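Local structure of GTP pyrophosphokinase YjbM (Bacillus subtilis, 5DEC) at residues K119-R124 and T159-L164; N155-I160 and Q181-A186; K30-R35 and E48-R53; S163-Y166 and N171-E174. The protein makes the alarmone (p)ppGpp by transferring pyrophosphate from ATP to GDP or GTP as an allosterically regulated homotetramer, probably with a minor part in the stringent response. One frame throughout, in Å; residues are numbered along the deposited sequence.

Interaction 1: residues K119-R124 and T159-L164; sequences KESGYR and TIEHSL
Lys119 and Glu161 reach for each other from opposite directions and meet in a salt bridge. The glutamate leaves helix 152-167 with CG anti to its nitrogen (chi1 174°) and continues fully extended, which carries the carboxylate across to the loop; the lysine, itself extended beyond CG, lays its ammonium against it. NZ bonds to Glu161 OE1 at 2.9 Å, on the syn side and 27° out of the carboxylate plane. A second, weak bond from Lys119 NZ to Glu161 OE2 measures 3.1 Å, so the ammonium favours OE1 but also reaches OE2. Ser121 OG also donates to Glu161 OE1 at 2.8 Å, but this hydroxyl is placed too close to a neighbouring atom, so its bond is doubtful. Residues 119 to 121 are poorly ordered, which calls for caution about exact geometry on the loop side.

Tyr123 approaches differently. Its side chain crosses that of Glu161 at about a right angle, yet ring and carboxylate planes are only 8° apart, with Tyr123 CD1 4.2 Å from Glu161 OE2. The phenol oxygen is engaged away from this contact, by His127 and Arg150. Leu180 of helix 174-202 packs on the glutamate.

A glutamine in place of Glu161 carries no charge, and would probably leave the Lys119 ammonium without its mate and the loop less firmly tied to the helix. Lys119, Ser121 and Glu161 all belong to the site that binds the pppGpp product, consistent with the loop and the helix lining the product pocket together.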
loop_
_atom_site.group_PDB
_atom_site.type_symbol
_atom_site.label_atom_id
_atom_site.label_comp_id
_atom_site.label_asym_id
_atom_site.label_seq_id
_atom_site.Cartn_x
_atom_site.Cartn_y
_atom_site.Cartn_z
ATOM N N LYS B 119 -1.053 -13.080 32.857
ATOM C CA LYS B 119 -0.847 -14.532 32.857
ATOM C C LYS B 119 0.403 -14.908 33.647
ATOM O O LYS B 119 1.157 -14.032 34.060
ATOM C CB LYS B 119 -0.793 -15.059 31.407
ATOM C CG LYS B 119 0.530 -15.635 30.895
ATOM C CD LYS B 119 0.372 -16.284 29.524
ATOM C CE LYS B 119 1.671 -16.773 28.935
ATOM N NZ LYS B 119 1.610 -16.813 27.452
ATOM N N GLU B 120 0.603 -16.204 33.876
ATOM C CA GLU B 120 1.691 -16.679 34.727
ATOM C C GLU B 120 3.088 -16.276 34.224
ATOM O O GLU B 120 3.961 -15.951 35.036
ATOM C CB GLU B 120 1.611 -18.206 34.891
ATOM C CG GLU B 120 1.977 -19.025 33.649
ATOM C CD GLU B 120 1.013 -18.823 32.491
ATOM O OE1 GLU B 120 -0.114 -18.332 32.723
ATOM O OE2 GLU B 120 1.383 -19.150 31.343
ATOM N N SER B 121 3.300 -16.278 32.906
ATOM C CA SER B 121 4.630 -15.996 32.352
ATOM C C SER B 121 4.856 -14.495 32.177
ATOM O O SER B 121 5.985 -14.064 31.959
ATOM C CB SER B 121 4.865 -16.682 31.011
ATOM O OG SER B 121 4.234 -15.972 29.961
ATOM N N GLY B 122 3.781 -13.713 32.207
ATOM C CA GLY B 122 3.896 -12.284 31.984
ATOM C C GLY B 122 3.191 -11.707 30.766
ATOM O O GLY B 122 3.427 -10.547 30.426
ATOM N N TYR B 123 2.332 -12.491 30.115
ATOM C CA TYR B 123 1.597 -12.010 28.932
ATOM C C TYR B 123 0.687 -10.868 29.324
ATOM O O TYR B 123 -0.090 -10.985 30.265
ATOM C CB TYR B 123 0.771 -13.129 28.280
ATOM C CG TYR B 123 -0.047 -12.706 27.063
ATOM C CD1 TYR B 123 0.548 -12.552 25.810
ATOM C CD2 TYR B 123 -1.418 -12.470 27.171
ATOM C CE1 TYR B 123 -0.203 -12.161 24.694
ATOM C CE2 TYR B 123 -2.177 -12.089 26.066
ATOM C CZ TYR B 123 -1.563 -11.939 24.832
ATOM O OH TYR B 123 -2.311 -11.563 23.736
ATOM N N ARG B 124 0.823 -9.751 28.619
ATOM C CA ARG B 124 -0.021 -8.582 28.831
ATOM C C ARG B 124 -0.680 -8.175 27.499
ATOM O O ARG B 124 0.032 -7.930 26.515
ATOM C CB ARG B 124 0.851 -7.467 29.391
ATOM C CG ARG B 124 1.444 -7.821 30.751
ATOM C CD ARG B 124 2.691 -6.985 31.050
ATOM N NE ARG B 124 2.456 -5.552 31.034
ATOM C CZ ARG B 124 3.199 -4.688 30.343
ATOM N NH1 ARG B 124 4.204 -5.120 29.584
ATOM N NH2 ARG B 124 2.917 -3.394 30.391
ATOM N N THR B 159 5.755 -10.825 21.260
ATOM C CA THR B 159 6.338 -11.280 20.002
ATOM C C THR B 159 7.517 -12.211 20.263
ATOM O O THR B 159 7.685 -13.240 19.581
ATOM C CB THR B 159 6.770 -10.078 19.131
ATOM O OG1 THR B 159 5.605 -9.305 18.805
ATOM C CG2 THR B 159 7.470 -10.537 17.847
ATOM N N ILE B 160 8.341 -11.850 21.247
ATOM C CA ILE B 160 9.474 -12.692 21.629
ATOM C C ILE B 160 8.994 -14.004 22.218
ATOM O O ILE B 160 9.499 -15.083 21.869
ATOM C CB ILE B 160 10.381 -11.995 22.667
ATOM C CG1 ILE B 160 11.018 -10.725 22.090
ATOM C CG2 ILE B 160 11.479 -12.944 23.136
ATOM C CD1 ILE B 160 11.878 -10.973 20.880
ATOM N N GLU B 161 8.017 -13.932 23.120
ATOM C CA GLU B 161 7.476 -15.158 23.694
ATOM C C GLU B 161 6.903 -16.094 22.624
ATOM O O GLU B 161 7.046 -17.328 22.702
ATOM C CB GLU B 161 6.380 -14.861 24.721
ATOM C CG GLU B 161 5.732 -16.162 25.192
ATOM C CD GLU B 161 4.454 -15.953 25.960
ATOM O OE1 GLU B 161 4.425 -16.262 27.168
ATOM O OE2 GLU B 161 3.482 -15.456 25.351
ATOM N N HIS B 162 6.220 -15.515 21.642
ATOM C CA HIS B 162 5.608 -16.322 20.590
ATOM C C HIS B 162 6.688 -17.042 19.797
ATOM O O HIS B 162 6.589 -18.247 19.547
ATOM C CB HIS B 162 4.748 -15.461 19.640
ATOM C CG HIS B 162 4.053 -16.266 18.586
ATOM N ND1 HIS B 162 2.903 -16.988 18.837
ATOM C CD2 HIS B 162 4.376 -16.523 17.295
ATOM C CE1 HIS B 162 2.529 -17.621 17.741
ATOM N NE2 HIS B 162 3.415 -17.363 16.792
ATOM N N SER B 163 7.742 -16.305 19.446
ATOM C CA SER B 163 8.882 -16.858 18.710
ATOM C C SER B 163 9.579 -17.975 19.486
ATOM O O SER B 163 9.994 -18.978 18.909
ATOM C CB SER B 163 9.885 -15.757 18.372
ATOM O OG SER B 163 9.336 -14.926 17.357
ATOM N N LEU B 164 9.753 -17.783 20.787
ATOM C CA LEU B 164 10.383 -18.814 21.599
ATOM C C LEU B 164 9.518 -20.042 21.723
ATOM O O LEU B 164 10.014 -21.176 21.694
ATOM C CB LEU B 164 10.690 -18.253 22.994
ATOM C CG LEU B 164 11.865 -17.274 23.015
ATOM C CD1 LEU B 164 11.918 -16.514 24.343
ATOM C CD2 LEU B 164 13.159 -18.025 22.776
#

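Interaction 2: residues N155-I160 and Q181-A186; sequences NFWATI and QRASEA
Trp157 of helix 152-167 lies against Ala183 and Ser184 of helix 174-202, the packing of two successive helices that run in roughly opposite directions as a helical hairpin. Its CG stands anti to the backbone nitrogen (chi1 -176°), and the indole thereby spans the gap to the second helix.

Along residues 181-186, Gln181 does not touch Trp157, but its carbonyl oxygen anchors Ser184: it accepts Glu185 N and, at 2.9 Å, Ser184 OG. Ala183 comes next. Its methyl sits at the rim of the indole, in the ring plane, with Ala183 CB 3.8 Å from Trp157 CD1. Ser184 then moves over the flat of the same ring. Its CB makes a CH-pi contact, 3.6 Å from the centroid of the five-membered ring and 23° off the normal. One residue thus borders the indole and the next roofs it, which, with the NE1 bond to Leu180 O, probably limits how the ring can turn. The serine hydroxyl is turned back to Gln181 O, while CB carries the ring contact; a weak bond to Ser121 O ties that hydroxyl to the product-site loop as well.

The indole N-H is also accounted for: Trp157 NE1 donates to the carbonyl oxygen of Leu180, just ahead of residues 181-186. Trp157 also touches the side chains of Ser121 and Tyr123, so this buried contact adjoins the loop that carries product-binding residues. Trp157 NE1 and Ser184 N approach to 3.3 Å, but both are donors and form no bond, whereas Ser184 CB rests 3.4 Å from that same indole nitrogen.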
loop_
_atom_site.group_PDB
_atom_site.type_symbol
_atom_site.label_atom_id
_atom_site.label_comp_id
_atom_site.label_asym_id
_atom_site.label_seq_id
_atom_site.Cartn_x
_atom_site.Cartn_y
_atom_site.Cartn_z
ATOM N N ASN B 155 3.671 -5.558 23.250
ATOM C CA ASN B 155 3.707 -6.205 21.951
ATOM C C ASN B 155 5.094 -6.799 21.697
ATOM O O ASN B 155 5.235 -7.903 21.166
ATOM C CB ASN B 155 3.340 -5.218 20.833
ATOM C CG ASN B 155 3.284 -5.887 19.470
ATOM O OD1 ASN B 155 2.556 -6.857 19.286
ATOM N ND2 ASN B 155 4.010 -5.345 18.503
ATOM N N PHE B 156 6.115 -6.046 22.078
ATOM C CA PHE B 156 7.492 -6.530 21.923
ATOM C C PHE B 156 7.693 -7.836 22.704
ATOM O O PHE B 156 8.154 -8.850 22.153
ATOM C CB PHE B 156 8.473 -5.444 22.381
ATOM C CG PHE B 156 9.914 -5.853 22.333
ATOM C CD1 PHE B 156 10.369 -6.781 21.404
ATOM C CD2 PHE B 156 10.824 -5.271 23.188
ATOM C CE1 PHE B 156 11.704 -7.156 21.375
ATOM C CE2 PHE B 156 12.174 -5.632 23.150
ATOM C CZ PHE B 156 12.606 -6.552 22.235
ATOM N N TRP B 157 7.347 -7.806 23.983
ATOM C CA TRP B 157 7.496 -9.016 24.819
ATOM C C TRP B 157 6.704 -10.199 24.255
ATOM O O TRP B 157 7.224 -11.323 24.166
ATOM C CB TRP B 157 7.078 -8.748 26.269
ATOM C CG TRP B 157 7.332 -9.944 27.106
ATOM C CD1 TRP B 157 8.487 -10.244 27.757
ATOM C CD2 TRP B 157 6.437 -11.052 27.317
ATOM N NE1 TRP B 157 8.362 -11.465 28.403
ATOM C CE2 TRP B 157 7.136 -11.973 28.143
ATOM C CE3 TRP B 157 5.139 -11.333 26.920
ATOM C CZ2 TRP B 157 6.528 -13.164 28.561
ATOM C CZ3 TRP B 157 4.562 -12.509 27.318
ATOM C CH2 TRP B 157 5.252 -13.413 28.154
ATOM N N ALA B 158 5.446 -9.967 23.878
ATOM C CA ALA B 158 4.610 -11.061 23.377
ATOM C C ALA B 158 5.151 -11.665 22.092
ATOM O O ALA B 158 4.996 -12.874 21.835
ATOM C CB ALA B 158 3.167 -10.587 23.176
ATOM N N THR B 159 5.755 -10.825 21.260
ATOM C CA THR B 159 6.338 -11.280 20.002
ATOM C C THR B 159 7.517 -12.211 20.263
ATOM O O THR B 159 7.685 -13.240 19.581
ATOM C CB THR B 159 6.770 -10.078 19.131
ATOM O OG1 THR B 159 5.605 -9.305 18.805
ATOM C CG2 THR B 159 7.470 -10.537 17.847
ATOM N N ILE B 160 8.341 -11.850 21.247
ATOM C CA ILE B 160 9.474 -12.692 21.629
ATOM C C ILE B 160 8.994 -14.004 22.218
ATOM O O ILE B 160 9.499 -15.083 21.869
ATOM C CB ILE B 160 10.381 -11.995 22.667
ATOM C CG1 ILE B 160 11.018 -10.725 22.090
ATOM C CG2 ILE B 160 11.479 -12.944 23.136
ATOM C CD1 ILE B 160 11.878 -10.973 20.880
ATOM N N GLN B 181 10.418 -14.326 31.814
ATOM C CA GLN B 181 9.589 -13.774 32.873
ATOM C C GLN B 181 10.203 -12.469 33.390
ATOM O O GLN B 181 9.480 -11.499 33.640
ATOM C CB GLN B 181 9.408 -14.800 34.005
ATOM C CG GLN B 181 8.901 -14.220 35.318
ATOM C CD GLN B 181 7.468 -13.726 35.243
ATOM O OE1 GLN B 181 6.663 -14.247 34.478
ATOM N NE2 GLN B 181 7.139 -12.724 36.053
ATOM N N ARG B 182 11.530 -12.413 33.536
ATOM C CA ARG B 182 12.152 -11.134 33.934
ATOM C C ARG B 182 11.928 -10.045 32.896
ATOM O O ARG B 182 11.744 -8.860 33.245
ATOM C CB ARG B 182 13.668 -11.237 34.158
ATOM C CG ARG B 182 14.140 -11.977 35.387
ATOM C CD ARG B 182 15.547 -11.431 35.762
ATOM N NE ARG B 182 15.699 -11.551 37.207
ATOM C CZ ARG B 182 15.809 -10.554 38.081
ATOM N NH1 ARG B 182 15.861 -9.267 37.709
ATOM N NH2 ARG B 182 15.923 -10.871 39.351
ATOM N N ALA B 183 11.973 -10.425 31.621
ATOM C CA ALA B 183 11.756 -9.442 30.564
ATOM C C ALA B 183 10.339 -8.891 30.638
ATOM O O ALA B 183 10.123 -7.700 30.370
ATOM C CB ALA B 183 12.039 -10.047 29.168
ATOM N N SER B 184 9.367 -9.735 30.990
ATOM C CA SER B 184 7.988 -9.238 31.084
ATOM C C SER B 184 7.833 -8.212 32.196
ATOM O O SER B 184 7.090 -7.237 32.062
ATOM C CB SER B 184 6.977 -10.381 31.281
ATOM O OG SER B 184 6.878 -10.804 32.625
ATOM N N GLU B 185 8.521 -8.437 33.310
ATOM C CA GLU B 185 8.503 -7.470 34.405
ATOM C C GLU B 185 9.208 -6.180 34.003
ATOM O O GLU B 185 8.756 -5.091 34.337
ATOM C CB GLU B 185 9.168 -8.073 35.662
ATOM C CG GLU B 185 8.278 -9.136 36.321
ATOM C CD GLU B 185 9.047 -10.137 37.177
ATOM O OE1 GLU B 185 10.263 -9.942 37.401
ATOM O OE2 GLU B 185 8.432 -11.138 37.604
ATOM N N ALA B 186 10.325 -6.303 33.293
ATOM C CA ALA B 186 11.036 -5.142 32.804
ATOM C C ALA B 186 10.170 -4.330 31.827
ATOM O O ALA B 186 10.168 -3.093 31.880
ATOM C CB ALA B 186 12.356 -5.561 32.150
#

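Interaction 3: residues K30-R35 and E48-R53; sequences KLKGIR and EFVTGR
Arg35 places CG anti to its backbone nitrogen (chi1 179°) and stays extended as far as NE, while Glu48 bends at chi2 (76°); together these torsions bring a guanidinium from helix 11-38 to a carboxylate just ahead of strand 49-54, outermost in the sheet of this chain. Arg35 NH1 and Glu48 OE1 form a rather long salt bridge of 3.4 Å. The two flat groups are steeply inclined, 68° between their planes, so they do not join as a coplanar, bidentate pair. Water 2 completes the link: lying in the guanidinium plane, at its edge, it accepts from Arg35 NH2 at 3.1 Å and donates to Glu48 OE2 at 2.9 Å. The carbonyl oxygen of Glu48 sits over one guanidinium face, and NH1 also has a hydrogen bond to Ile47 O.

A second water-mediated link lies further along the strand. The extended chain of Lys32 passes Val50, its CG 4.0 Å from Val50 CB, and brings CE 3.5 Å from Val50 O. Water 1 then takes a bond from Lys32 NZ at 2.7 Å and gives one to Val50 O at 2.9 Å. The Val50 side chain points toward the helix, and its CG1 lies 4.2 Å from Leu31 CB.

Strand 49-54 pairs with strand 81-87, where Glu48 and Phe49 both face Met86 in a classic beta bulge. Helix 11-38 packs on one face of the sheet, Leu31 also touching Leu83 and Ile85 of strand 81-87. Residues 30-35 with Glu48 and Phe49 contribute to the allosteric pppGpp site shared by two neighbouring subunits.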
loop_
_atom_site.group_PDB
_atom_site.type_symbol
_atom_site.label_atom_id
_atom_site.label_comp_id
_atom_site.label_asym_id
_atom_site.label_seq_id
_atom_site.Cartn_x
_atom_site.Cartn_y
_atom_site.Cartn_z
ATOM N N LYS B 30 -9.940 1.248 8.370
ATOM C CA LYS B 30 -10.788 1.946 9.336
ATOM C C LYS B 30 -9.990 2.351 10.573
ATOM O O LYS B 30 -9.966 3.506 10.951
ATOM C CB LYS B 30 -11.975 1.066 9.735
ATOM C CG LYS B 30 -13.106 1.037 8.658
ATOM C CD LYS B 30 -14.086 -0.093 8.926
ATOM C CE LYS B 30 -15.263 -0.109 7.919
ATOM N NZ LYS B 30 -16.167 1.038 8.167
ATOM N N LEU B 31 -9.327 1.391 11.192
ATOM C CA LEU B 31 -8.629 1.671 12.455
ATOM C C LEU B 31 -7.416 2.597 12.281
ATOM O O LEU B 31 -7.098 3.419 13.168
ATOM C CB LEU B 31 -8.220 0.352 13.098
ATOM C CG LEU B 31 -9.389 -0.559 13.470
ATOM C CD1 LEU B 31 -8.867 -1.864 14.025
ATOM C CD2 LEU B 31 -10.297 0.125 14.470
ATOM N N LYS B 32 -6.745 2.492 11.136
ATOM C CA LYS B 32 -5.647 3.409 10.835
ATOM C C LYS B 32 -6.134 4.835 10.666
ATOM O O LYS B 32 -5.360 5.773 10.793
ATOM C CB LYS B 32 -4.893 2.969 9.567
ATOM C CG LYS B 32 -4.013 1.757 9.785
ATOM C CD LYS B 32 -3.440 1.193 8.481
ATOM C CE LYS B 32 -2.587 -0.046 8.785
ATOM N NZ LYS B 32 -2.154 -0.765 7.559
ATOM N N GLY B 33 -7.424 5.001 10.399
ATOM C CA GLY B 33 -8.011 6.327 10.280
ATOM C C GLY B 33 -8.076 7.078 11.598
ATOM O O GLY B 33 -8.183 8.300 11.621
ATOM N N ILE B 34 -8.050 6.341 12.701
ATOM C CA ILE B 34 -8.115 6.949 14.025
ATOM C C ILE B 34 -6.896 7.833 14.244
ATOM O O ILE B 34 -7.024 8.994 14.625
ATOM C CB ILE B 34 -8.202 5.874 15.128
ATOM C CG1 ILE B 34 -9.548 5.153 15.057
ATOM C CG2 ILE B 34 -7.997 6.499 16.516
ATOM C CD1 ILE B 34 -9.619 3.922 15.915
ATOM N N ARG B 35 -5.708 7.288 13.982
ATOM C CA ARG B 35 -4.472 8.053 14.149
ATOM C C ARG B 35 -4.454 9.274 13.233
ATOM O O ARG B 35 -4.064 10.364 13.652
ATOM C CB ARG B 35 -3.236 7.178 13.882
ATOM C CG ARG B 35 -1.911 7.920 14.010
ATOM C CD ARG B 35 -0.740 6.978 13.845
ATOM N NE ARG B 35 0.538 7.682 13.883
ATOM C CZ ARG B 35 1.173 8.026 15.000
ATOM N NH1 ARG B 35 0.648 7.744 16.182
ATOM N NH2 ARG B 35 2.336 8.658 14.934
ATOM N N GLU B 48 -0.582 4.000 17.896
ATOM C CA GLU B 48 0.700 4.210 17.261
ATOM C C GLU B 48 0.708 3.501 15.886
ATOM O O GLU B 48 1.012 4.119 14.872
ATOM C CB GLU B 48 1.818 3.694 18.177
ATOM C CG GLU B 48 3.182 4.166 17.804
ATOM C CD GLU B 48 3.415 5.614 18.204
ATOM O OE1 GLU B 48 2.462 6.289 18.666
ATOM O OE2 GLU B 48 4.563 6.075 18.051
ATOM N N PHE B 49 0.368 2.216 15.843
ATOM C CA PHE B 49 0.127 1.581 14.551
ATOM C C PHE B 49 -0.785 0.361 14.674
ATOM O O PHE B 49 -1.153 -0.059 15.775
ATOM C CB PHE B 49 1.447 1.185 13.859
ATOM C CG PHE B 49 2.231 0.108 14.566
ATOM C CD1 PHE B 49 3.075 0.410 15.628
ATOM C CD2 PHE B 49 2.158 -1.209 14.125
ATOM C CE1 PHE B 49 3.815 -0.599 16.256
ATOM C CE2 PHE B 49 2.893 -2.228 14.753
ATOM C CZ PHE B 49 3.719 -1.914 15.823
ATOM N N VAL B 50 -1.182 -0.171 13.520
ATOM C CA VAL B 50 -2.183 -1.225 13.430
ATOM C C VAL B 50 -1.707 -2.325 12.498
ATOM O O VAL B 50 -1.268 -2.029 11.405
ATOM C CB VAL B 50 -3.527 -0.675 12.908
ATOM C CG1 VAL B 50 -4.575 -1.768 12.853
ATOM C CG2 VAL B 50 -4.008 0.479 13.772
ATOM N N THR B 51 -1.773 -3.580 12.933
ATOM C CA THR B 51 -1.471 -4.693 12.040
ATOM C C THR B 51 -2.650 -5.642 11.993
ATOM O O THR B 51 -3.487 -5.652 12.900
ATOM C CB THR B 51 -0.231 -5.498 12.494
ATOM O OG1 THR B 51 -0.539 -6.226 13.697
ATOM C CG2 THR B 51 0.962 -4.574 12.721
ATOM N N GLY B 52 -2.684 -6.477 10.962
ATOM C CA GLY B 52 -3.737 -7.462 10.836
ATOM C C GLY B 52 -3.254 -8.687 10.088
ATOM O O GLY B 52 -2.335 -8.618 9.272
ATOM N N ARG B 53 -3.875 -9.815 10.384
ATOM C CA ARG B 53 -3.413 -11.099 9.893
ATOM C C ARG B 53 -4.562 -12.105 9.877
ATOM O O ARG B 53 -5.368 -12.156 10.818
ATOM C CB ARG B 53 -2.232 -11.565 10.773
ATOM C CG ARG B 53 -2.218 -13.016 11.163
ATOM C CD ARG B 53 -1.777 -13.906 10.034
ATOM N NE ARG B 53 -0.366 -13.825 9.693
ATOM C CZ ARG B 53 0.573 -14.545 10.292
ATOM N NH1 ARG B 53 0.244 -15.381 11.272
ATOM N NH2 ARG B 53 1.837 -14.423 9.915
HETATM O O HOH W 1 -0.854 -2.847 8.629
HETATM O O HOH W 2 3.860 8.852 17.587
#

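Interaction 4: residues S163-Y166 and N171-E174; sequences SLNY and NIPE
Asn165 OD1 is the polar atom that meets the loop after helix 152-167, and what it meets is aliphatic: Ile172 CD1 at 3.7 Å and, further back on the same branch, Ile172 CG1 at 3.9 Å. No hydrogen bond crosses between residues 163-166 and 171-174. The backbone nitrogen of Asn171, 4.5 Å from Asn165 OD1, is too far to bond.

The approach follows from the rotations. Asn165 has an unusual first torsion (chi1 -104°), away from the staggered positions, and this swings the amide nearer to the loop than its CB suggests. Ile172 points toward the helix and carries an extended CG1 branch (chi2 172°), whose methyl end lies across the amide, the two side chains at about a right angle. That methyl touches a second residue too, since Ile172 CD1 is 3.8 Å from Leu164 CB. Leu164 O adds a further polar neighbour, 3.9 Å from Ile172 CG1.

Ile172 also packs on Lys177 and Leu180 of the following helix, while Leu164 reaches Val176 and Leu180 there, and Ile197 of the second subunit. Pro173, next in sequence, occupies the N-cap position of helix 174-202, so the contact sits at the turn joining the two helices.

An alanine here instead of Asn165 would remove the amide that flanks the isoleucine methyl, and is likely to open a gap on that side and let the Ile172 branch turn more readily. With van der Waals contact alone between these segments, the fit depends on shape, and no directional bond between the two contributes to holding the turn.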
loop_
_atom_site.group_PDB
_atom_site.type_symbol
_atom_site.label_atom_id
_atom_site.label_comp_id
_atom_site.label_asym_id
_atom_site.label_seq_id
_atom_site.Cartn_x
_atom_site.Cartn_y
_atom_site.Cartn_z
ATOM N N SER B 163 7.742 -16.305 19.446
ATOM C CA SER B 163 8.882 -16.858 18.710
ATOM C C SER B 163 9.579 -17.975 19.486
ATOM O O SER B 163 9.994 -18.978 18.909
ATOM C CB SER B 163 9.885 -15.757 18.372
ATOM O OG SER B 163 9.336 -14.926 17.357
ATOM N N LEU B 164 9.753 -17.783 20.787
ATOM C CA LEU B 164 10.383 -18.814 21.599
ATOM C C LEU B 164 9.518 -20.042 21.723
ATOM O O LEU B 164 10.014 -21.176 21.694
ATOM C CB LEU B 164 10.690 -18.253 22.994
ATOM C CG LEU B 164 11.865 -17.274 23.015
ATOM C CD1 LEU B 164 11.918 -16.514 24.343
ATOM C CD2 LEU B 164 13.159 -18.025 22.776
ATOM N N ASN B 165 8.212 -19.850 21.870
ATOM C CA ASN B 165 7.341 -21.013 21.976
ATOM C C ASN B 165 7.334 -21.824 20.692
ATOM O O ASN B 165 7.321 -23.063 20.723
ATOM C CB ASN B 165 5.929 -20.581 22.338
ATOM C CG ASN B 165 5.616 -20.843 23.776
ATOM O OD1 ASN B 165 5.994 -21.882 24.318
ATOM N ND2 ASN B 165 4.967 -19.889 24.425
ATOM N N TYR B 166 7.449 -21.125 19.569
ATOM C CA TYR B 166 7.567 -21.789 18.277
ATOM C C TYR B 166 8.914 -22.488 18.152
ATOM O O TYR B 166 8.958 -23.647 17.785
ATOM C CB TYR B 166 7.401 -20.800 17.122
ATOM C CG TYR B 166 7.646 -21.452 15.785
ATOM C CD1 TYR B 166 6.641 -22.179 15.151
ATOM C CD2 TYR B 166 8.903 -21.405 15.185
ATOM C CE1 TYR B 166 6.867 -22.798 13.926
ATOM C CE2 TYR B 166 9.137 -22.030 13.962
ATOM C CZ TYR B 166 8.117 -22.721 13.343
ATOM O OH TYR B 166 8.352 -23.336 12.134
ATOM N N ASN B 171 7.892 -25.914 24.642
ATOM C CA ASN B 171 8.613 -26.323 25.858
ATOM C C ASN B 171 9.875 -25.513 26.008
ATOM O O ASN B 171 10.963 -25.978 25.699
ATOM C CB ASN B 171 8.946 -27.832 25.757
ATOM C CG ASN B 171 9.735 -28.371 26.956
ATOM O OD1 ASN B 171 9.784 -27.773 28.042
ATOM N ND2 ASN B 171 10.386 -29.513 26.743
ATOM N N ILE B 172 9.727 -24.289 26.514
ATOM C CA ILE B 172 10.858 -23.403 26.688
ATOM C C ILE B 172 11.639 -23.868 27.912
ATOM O O ILE B 172 11.051 -24.028 28.976
ATOM C CB ILE B 172 10.378 -21.924 26.853
ATOM C CG1 ILE B 172 9.602 -21.477 25.609
ATOM C CG2 ILE B 172 11.550 -20.992 27.046
ATOM C CD1 ILE B 172 8.920 -20.097 25.781
ATOM N N PRO B 173 12.970 -24.031 27.775
ATOM C CA PRO B 173 13.799 -24.507 28.880
ATOM C C PRO B 173 13.731 -23.527 30.028
ATOM O O PRO B 173 13.537 -22.336 29.810
ATOM C CB PRO B 173 15.209 -24.575 28.279
ATOM C CG PRO B 173 15.007 -24.627 26.820
ATOM C CD PRO B 173 13.758 -23.817 26.551
ATOM N N GLU B 174 13.907 -24.020 31.242
ATOM C CA GLU B 174 13.619 -23.199 32.399
ATOM C C GLU B 174 14.545 -21.989 32.477
ATOM O O GLU B 174 14.106 -20.931 32.895
ATOM C CB GLU B 174 13.726 -24.036 33.687
ATOM C CG GLU B 174 12.780 -23.552 34.784
ATOM C CD GLU B 174 11.311 -23.808 34.429
ATOM O OE1 GLU B 174 11.025 -24.747 33.648
ATOM O OE2 GLU B 174 10.440 -23.050 34.909
#

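Interaction 3 comes first along the chain and closes before the others open. It ties helix 11-38 to edge strand 49-54 and lies on the other side of the chain's centre from interactions 1 and 4, about 23 and 30 Å away between centres. The remaining three share helix 152-167: 155-160 packs on helix 174-202, 159-164 on the product-site loop, and 163-166 on the turn nested within the loop that interaction 2 closes. Interactions 1 and 2 touch, their centres about 6 Å apart, with interaction 4 about 10 Å from interaction 1. One helix thus connects the product site to the second subunit, while the allosteric residues cluster chiefly at interaction 3.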